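Local coordinates for protein 2-phospho-L-lactate guanylyltransferase (PDB 2I5E) that probably catalyses the condensation of (2S)-2-phospholactate with GTP to (2S)-lactyl-2-diphospho-5'-guanosine, a step in coenzyme F420 biosynthesis, at residues A[9-13]-A[58-62]; A[97-101]-A[167-172]. One frame throughout, in Å; residues are numbered along the deposited sequence.

Contact 1 (A[9-13]-A[58-62]); sequences PYKKA and VYGLE
Lys12 runs its aliphatic chain at about a right angle past the phenol of Tyr59, its methylenes ranged along the CD2-CE2 side of the ring. The approach is oblique, with Lys12 CG 3.7 Å from Tyr59 CE2. With CG opposite the backbone N (chi1 175°) and the chain extended beyond it, Lys12 CD reaches the backbone of the turn, 3.8 Å from Gly60 CA. Ala13 N meets the edge of the same ring, near its plane, while Ala13 CB stands off the plane on the side away from Lys12 CG, 4.0 Å from Tyr59 CD2. Farther down, Tyr10 and Leu61 slide past one another in opposite directions and meet at Tyr10 CD2 and Leu61 CD2, 4.0 Å apart.

No direct hydrogen bond joins the segments. A water bridges them instead, accepting from Lys12 N at 3.0 Å and donating to Tyr59 O at 2.7 Å. Residues 58-62 hold a type II beta turn, closed by Leu61 N to Val58 O (2.7 Å), with Gly60 at its third position (phi 94°). Glu62 folds back over this turn, its OE2 taking a nearly straight bond (164°) from Gly60 N, which comes from above the carboxylate plane.

Helix 25-45 receives both polar ends of the crossing pair, Lys12 NZ in a salt bridge with Glu33 and Tyr59 OH in a hydrogen bond with Glu29. Its Val32 and Leu36 also touch Tyr10, while Ile53 of strand 50-55 touches both Tyr10 and Leu61. The two loops meet just past the ends of the neighbouring parallel strands 5-9 and 50-55.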
ATOM      1  N   PRO A   9       0.588  11.690 -17.739  1.00 32.03           N
ATOM      2  CA  PRO A   9      -0.036  13.005 -17.455  1.00 32.62           C
ATOM      3  C   PRO A   9       0.850  13.810 -16.495  1.00 33.30           C
ATOM      4  O   PRO A   9       1.247  13.316 -15.426  1.00 35.14           O
ATOM      5  CB  PRO A   9      -1.382  12.609 -16.793  1.00 33.64           C
ATOM      6  CG  PRO A   9      -1.228  11.152 -16.355  1.00 31.19           C
ATOM      7  CD  PRO A   9      -0.190  10.528 -17.256  1.00 29.64           C
ATOM      8  N   TYR A  10       1.243  15.009 -16.866  1.00 33.79           N
ATOM      9  CA  TYR A  10       2.209  15.768 -16.062  1.00 33.27           C
ATOM     10  C   TYR A  10       1.991  17.288 -16.219  1.00 34.84           C
ATOM     11  O   TYR A  10       1.831  17.790 -17.330  1.00 35.70           O
ATOM     12  CB  TYR A  10       3.636  15.430 -16.499  1.00 32.97           C
ATOM     13  CG  TYR A  10       4.714  16.142 -15.753  1.00 33.40           C
ATOM     14  CD1 TYR A  10       4.929  15.887 -14.366  1.00 27.88           C
ATOM     15  CD2 TYR A  10       5.555  17.084 -16.407  1.00 32.41           C
ATOM     16  CE1 TYR A  10       5.901  16.524 -13.661  1.00 30.65           C
ATOM     17  CE2 TYR A  10       6.558  17.733 -15.684  1.00 31.50           C
ATOM     18  CZ  TYR A  10       6.727  17.421 -14.318  1.00 32.62           C
ATOM     19  OH  TYR A  10       7.673  18.026 -13.586  1.00 34.90           O
ATOM     20  N   LYS A  11       2.021  18.030 -15.119  1.00 35.47           N
ATOM     21  CA  LYS A  11       2.058  19.503 -15.162  1.00 37.45           C
ATOM     22  C   LYS A  11       2.968  19.936 -14.035  1.00 36.90           C
ATOM     23  O   LYS A  11       2.624  19.739 -12.850  1.00 36.56           O
ATOM     24  CB  LYS A  11       0.614  20.085 -15.047  1.00 36.31           C
ATOM     25  CG  LYS A  11       0.423  21.606 -14.685  1.00 39.71           C
ATOM     26  CD  LYS A  11      -1.086  22.030 -14.963  1.00 40.05           C
ATOM     27  CE  LYS A  11      -1.636  23.412 -14.486  1.00 40.14           C
ATOM     28  NZ  LYS A  11      -0.670  24.469 -14.697  1.00 42.28           N
ATOM     29  N   LYS A  12       4.129  20.496 -14.376  1.00 35.76           N
ATOM     30  CA  LYS A  12       5.022  20.961 -13.358  1.00 36.51           C
ATOM     31  C   LYS A  12       4.448  22.121 -12.515  1.00 39.29           C
ATOM     32  O   LYS A  12       4.670  22.161 -11.306  1.00 38.03           O
ATOM     33  CB  LYS A  12       6.405  21.314 -13.972  1.00 36.71           C
ATOM     34  CG  LYS A  12       7.377  21.935 -13.011  1.00 33.42           C
ATOM     35  CD  LYS A  12       8.749  21.895 -13.591  1.00 38.62           C
ATOM     36  CE  LYS A  12       9.661  22.889 -12.874  1.00 34.38           C
ATOM     37  NZ  LYS A  12      11.007  22.335 -13.081  1.00 37.93           N
ATOM     38  N   ALA A  13       3.699  23.058 -13.127  1.00 40.65           N
ATOM     39  CA  ALA A  13       3.309  24.282 -12.400  1.00 41.27           C
ATOM     40  C   ALA A  13       2.243  24.175 -11.328  1.00 43.68           C
ATOM     41  O   ALA A  13       1.137  23.708 -11.582  1.00 43.54           O
ATOM     42  CB  ALA A  13       2.911  25.362 -13.381  1.00 42.81           C
ATOM     43  N   VAL A  58       4.668  23.313 -22.282  1.00 45.51           N
ATOM     44  CA  VAL A  58       6.073  23.013 -22.323  1.00 45.51           C
ATOM     45  C   VAL A  58       6.884  23.238 -21.050  1.00 44.85           C
ATOM     46  O   VAL A  58       7.980  22.758 -20.898  1.00 45.46           O
ATOM     47  CB  VAL A  58       6.725  23.836 -23.426  1.00 47.28           C
ATOM     48  CG1 VAL A  58       6.822  23.050 -24.675  1.00 47.57           C
ATOM     49  CG2 VAL A  58       5.967  25.102 -23.657  1.00 48.56           C
ATOM     50  N   TYR A  59       6.340  24.005 -20.151  1.00 44.75           N
ATOM     51  CA  TYR A  59       6.985  24.378 -18.924  1.00 46.08           C
ATOM     52  C   TYR A  59       7.537  23.150 -18.187  1.00 46.55           C
ATOM     53  O   TYR A  59       6.776  22.266 -17.737  1.00 44.95           O
ATOM     54  CB  TYR A  59       5.959  25.117 -18.028  1.00 47.21           C
ATOM     55  CG  TYR A  59       6.562  25.571 -16.724  1.00 49.88           C
ATOM     56  CD1 TYR A  59       7.440  26.637 -16.682  1.00 51.20           C
ATOM     57  CD2 TYR A  59       6.270  24.917 -15.530  1.00 52.73           C
ATOM     58  CE1 TYR A  59       8.030  27.050 -15.485  1.00 52.16           C
ATOM     59  CE2 TYR A  59       6.856  25.333 -14.327  1.00 53.74           C
ATOM     60  CZ  TYR A  59       7.726  26.403 -14.318  1.00 51.50           C
ATOM     61  OH  TYR A  59       8.289  26.847 -13.143  1.00 52.87           O
ATOM     62  N   GLY A  60       8.860  23.084 -18.088  1.00 47.01           N
ATOM     63  CA  GLY A  60       9.533  22.019 -17.318  1.00 48.04           C
ATOM     64  C   GLY A  60       9.903  20.895 -18.249  1.00 49.13           C
ATOM     65  O   GLY A  60      10.514  19.906 -17.860  1.00 48.30           O
ATOM     66  N   LEU A  61       9.510  21.061 -19.508  1.00 50.85           N
ATOM     67  CA  LEU A  61       9.713  20.026 -20.508  1.00 52.11           C
ATOM     68  C   LEU A  61      10.498  20.584 -21.713  1.00 55.14           C
ATOM     69  O   LEU A  61      10.664  19.902 -22.770  1.00 55.42           O
ATOM     70  CB  LEU A  61       8.345  19.488 -20.928  1.00 50.47           C
ATOM     71  CG  LEU A  61       7.565  18.772 -19.824  1.00 44.24           C
ATOM     72  CD1 LEU A  61       6.172  18.652 -20.264  1.00 39.52           C
ATOM     73  CD2 LEU A  61       8.174  17.438 -19.472  1.00 37.54           C
ATOM     74  N   GLU A  62      10.991  21.822 -21.530  1.00 57.97           N
ATOM     75  CA  GLU A  62      11.669  22.601 -22.612  1.00 59.30           C
ATOM     76  C   GLU A  62      12.814  21.790 -23.237  1.00 59.47           C
ATOM     77  O   GLU A  62      12.953  21.762 -24.456  1.00 59.53           O
ATOM     78  CB  GLU A  62      12.153  23.966 -22.095  1.00 58.56           C
ATOM     79  CG  GLU A  62      11.047  24.880 -21.501  1.00 59.72           C
ATOM     80  CD  GLU A  62      10.910  24.753 -19.967  1.00 61.48           C
ATOM     81  OE1 GLU A  62      11.555  23.871 -19.328  1.00 56.65           O
ATOM     82  OE2 GLU A  62      10.129  25.555 -19.377  1.00 65.57           O
TER
HETATM   83  O   HOH W   1       4.412  21.044 -17.323  1.00 40.63           O

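Contact 2 (A[97-101]-A[167-172])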
ATOM      1  N   ASP A  97       3.985  10.428 -10.185  1.00 27.54           N
ATOM      2  CA  ASP A  97       4.276  10.531  -8.794  1.00 27.71           C
ATOM      3  C   ASP A  97       4.489   9.205  -8.085  1.00 28.09           C
ATOM      4  O   ASP A  97       4.083   9.020  -6.912  1.00 26.30           O
ATOM      5  CB  ASP A  97       3.207  11.397  -8.078  1.00 30.13           C
ATOM      6  CG  ASP A  97       1.821  10.855  -8.204  1.00 29.00           C
ATOM      7  OD1 ASP A  97       1.637   9.867  -8.924  1.00 25.34           O
ATOM      8  OD2 ASP A  97       0.913  11.405  -7.541  1.00 34.87           O
ATOM      9  N   LEU A  98       5.114   8.268  -8.821  1.00 25.92           N
ATOM     10  CA  LEU A  98       5.284   6.923  -8.374  1.00 28.91           C
ATOM     11  C   LEU A  98       6.812   6.616  -8.295  1.00 28.82           C
ATOM     12  O   LEU A  98       7.299   5.867  -9.081  1.00 26.08           O
ATOM     13  CB  LEU A  98       4.555   5.972  -9.371  1.00 27.29           C
ATOM     14  CG  LEU A  98       3.027   6.304  -9.681  1.00 30.38           C
ATOM     15  CD1 LEU A  98       2.423   5.289 -10.575  1.00 24.27           C
ATOM     16  CD2 LEU A  98       2.172   6.347  -8.458  1.00 23.15           C
ATOM     17  N   PRO A  99       7.529   7.202  -7.332  1.00 31.27           N
ATOM     18  CA  PRO A  99       8.955   6.970  -7.257  1.00 32.96           C
ATOM     19  C   PRO A  99       9.408   5.559  -6.762  1.00 34.75           C
ATOM     20  O   PRO A  99      10.609   5.266  -6.790  1.00 36.97           O
ATOM     21  CB  PRO A  99       9.423   8.108  -6.349  1.00 31.07           C
ATOM     22  CG  PRO A  99       8.310   8.188  -5.352  1.00 29.03           C
ATOM     23  CD  PRO A  99       7.098   8.134  -6.256  1.00 32.01           C
ATOM     24  N   LEU A 100       8.467   4.689  -6.383  1.00 34.43           N
ATOM     25  CA  LEU A 100       8.749   3.315  -5.894  1.00 32.91           C
ATOM     26  C   LEU A 100       8.475   2.274  -6.980  1.00 33.36           C
ATOM     27  O   LEU A 100       8.645   1.084  -6.787  1.00 33.90           O
ATOM     28  CB  LEU A 100       7.937   3.038  -4.604  1.00 30.62           C
ATOM     29  CG  LEU A 100       8.213   4.013  -3.454  1.00 31.53           C
ATOM     30  CD1 LEU A 100       7.544   3.539  -2.173  1.00 25.93           C
ATOM     31  CD2 LEU A 100       9.764   4.208  -3.225  1.00 30.20           C
ATOM     32  N   LEU A 101       8.049   2.758  -8.126  1.00 31.49           N
ATOM     33  CA  LEU A 101       7.673   1.935  -9.226  1.00 33.28           C
ATOM     34  C   LEU A 101       8.930   1.577  -9.965  1.00 34.58           C
ATOM     35  O   LEU A 101       9.795   2.458 -10.208  1.00 35.97           O
ATOM     36  CB  LEU A 101       6.759   2.737 -10.135  1.00 30.99           C
ATOM     37  CG  LEU A 101       6.262   1.999 -11.332  1.00 33.96           C
ATOM     38  CD1 LEU A 101       5.147   1.020 -10.895  1.00 27.27           C
ATOM     39  CD2 LEU A 101       5.810   3.046 -12.373  1.00 31.07           C
HETATM   40  N   MSE A 167       4.509  -0.899  -3.516  1.00 28.29           N
HETATM   41  CA  MSE A 167       5.436   0.103  -4.039  1.00 28.62           C
HETATM   42  C   MSE A 167       4.755   0.868  -5.189  1.00 28.70           C
HETATM   43  O   MSE A 167       4.849   2.081  -5.237  1.00 29.12           O
HETATM   44  CB  MSE A 167       6.702  -0.533  -4.555  1.00 30.54           C
HETATM   45  CG  MSE A 167       7.542  -1.288  -3.494  1.00 33.56           C
HETATM   46 SE   MSE A 167       8.085  -0.260  -1.962  0.80 45.90          SE
HETATM   47  CE  MSE A 167       7.511  -1.555  -0.509  1.00 41.27           C
ATOM     48  N   ALA A 168       4.050   0.169  -6.093  1.00 25.49           N
ATOM     49  CA  ALA A 168       3.424   0.850  -7.222  1.00 25.58           C
ATOM     50  C   ALA A 168       2.136   1.578  -6.722  1.00 26.71           C
ATOM     51  O   ALA A 168       1.585   2.465  -7.375  1.00 25.85           O
ATOM     52  CB  ALA A 168       3.050  -0.201  -8.370  1.00 23.45           C
ATOM     53  N   GLY A 169       1.656   1.195  -5.562  1.00 26.96           N
ATOM     54  CA  GLY A 169       0.536   1.890  -4.986  1.00 26.60           C
ATOM     55  C   GLY A 169       0.791   3.068  -4.072  1.00 28.24           C
ATOM     56  O   GLY A 169      -0.162   3.712  -3.636  1.00 27.10           O
ATOM     57  N   THR A 170       2.066   3.378  -3.806  1.00 30.10           N
ATOM     58  CA  THR A 170       2.492   4.588  -3.046  1.00 29.37           C
ATOM     59  C   THR A 170       2.714   5.736  -3.998  1.00 31.27           C
ATOM     60  O   THR A 170       3.797   5.906  -4.609  1.00 29.42           O
ATOM     61  CB  THR A 170       3.750   4.237  -2.272  1.00 31.29           C
ATOM     62  OG1 THR A 170       3.444   3.076  -1.500  1.00 30.23           O
ATOM     63  CG2 THR A 170       4.214   5.322  -1.299  1.00 29.95           C
ATOM     64  N   ASP A 171       1.654   6.529  -4.174  1.00 30.72           N
ATOM     65  CA  ASP A 171       1.760   7.788  -4.871  1.00 29.51           C
ATOM     66  C   ASP A 171       2.091   8.817  -3.793  1.00 31.58           C
ATOM     67  O   ASP A 171       1.718   8.682  -2.620  1.00 29.73           O
ATOM     68  CB  ASP A 171       0.472   8.145  -5.590  1.00 31.84           C
ATOM     69  CG  ASP A 171      -0.775   8.012  -4.698  1.00 27.78           C
ATOM     70  OD1 ASP A 171      -1.177   6.898  -4.355  1.00 28.71           O
ATOM     71  OD2 ASP A 171      -1.307   9.041  -4.307  1.00 29.16           O
ATOM     72  N   ILE A 172       2.766   9.869  -4.208  1.00 31.42           N
ATOM     73  CA  ILE A 172       3.360  10.738  -3.232  1.00 32.91           C
ATOM     74  C   ILE A 172       2.589  11.989  -3.407  1.00 34.10           C
ATOM     75  O   ILE A 172       2.802  12.674  -4.407  1.00 35.07           O
ATOM     76  CB  ILE A 172       4.932  10.841  -3.399  1.00 34.02           C
ATOM     77  CG1 ILE A 172       5.625   9.630  -2.659  1.00 34.25           C
ATOM     78  CG2 ILE A 172       5.462  12.084  -2.638  1.00 35.55           C
ATOM     79  CD1 ILE A 172       5.858   8.495  -3.459  1.00 37.40           C
TER
HETATM   80  O   HOH W   2      -1.542  10.957  -6.046  1.00 31.92           O
HETATM   81  O   HOH W   3       5.487   4.641  -6.119  1.00 30.81           O
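One water is gripped by three backbone groups of Leu100, Met167 and Thr170. It accepts from Leu100 N at 3.0 Å and donates to Met167 O at 2.8 Å and to Thr170 O at 2.6 Å, bridging a type I beta turn, Leu98 to Leu101, to a second one, Met167 to Thr170. Beside it Leu100 crosses the second turn: its CB packs on the CB of Met167, a selenomethionine, and its CD1 touches both the selenium and Thr170, 3.9 Å from Thr170 CB. Leu101 turns its CG opposite the backbone N (chi1 -179°), and its CD1 branch then lies 3.5 Å from Ala168 CB.

These loops follow strands 91-94 and 160-162 of the mixed sheet, consistent with the GT-A-type fold of its family; in such folds the loops at the C-terminal ends of the central parallel strands, here the one after 91-94, commonly border the nucleotide site. Consistent with a pocket here, Tris, probably from the crystallisation liquor, is hydrogen-bonded at Asp171 OD2 and at Thr170 OG1, which is also hydrogen-bonded to Phe166 O.

Asp97 and Asp171 lie side by side and point the same way, their carboxylate planes 44° apart. A second water clips them together, donating to Asp97 OD2 at 2.9 Å and to Asp171 OD2 at 2.6 Å. Each acid also has a lysine, Lys16 for Asp97 and Lys122 for Asp171, and Asn127 ND2 holds Asp171 OD1, which should limit rotation of that carboxylate. Behind the acids, the backbones are joined by a weak hydrogen bond from Ile172 N to Asp97 O (3.1 Å, 133° at the hydrogen). Leu98 CD2 packs on the CB of Asp171. Met167 N is hydrogen-bonded to Asp164 OD1 of the second subunit.

In the fold
From the N terminus, strand 5-9 runs straight into the first loop of contact 1, which closes when the chain, after helix 25-45 and strand 50-55, comes back at 58-62. Only then does contact 2 open, at 97-101 after strand 91-94; it closes at 167-172, just ahead of helix 175-184, once strands 116-120, 126-131 and 160-162 have been added. The two closures therefore follow in series, neither nested nor crossed. Contact 1 joins the loops that follow neighbouring strands 5-9 and 50-55; contact 2 joins the loop after the central strand 91-94 to that after 160-162, outermost within this chain. Their centres are about 19 Å apart, yet helix 25-45 touches both.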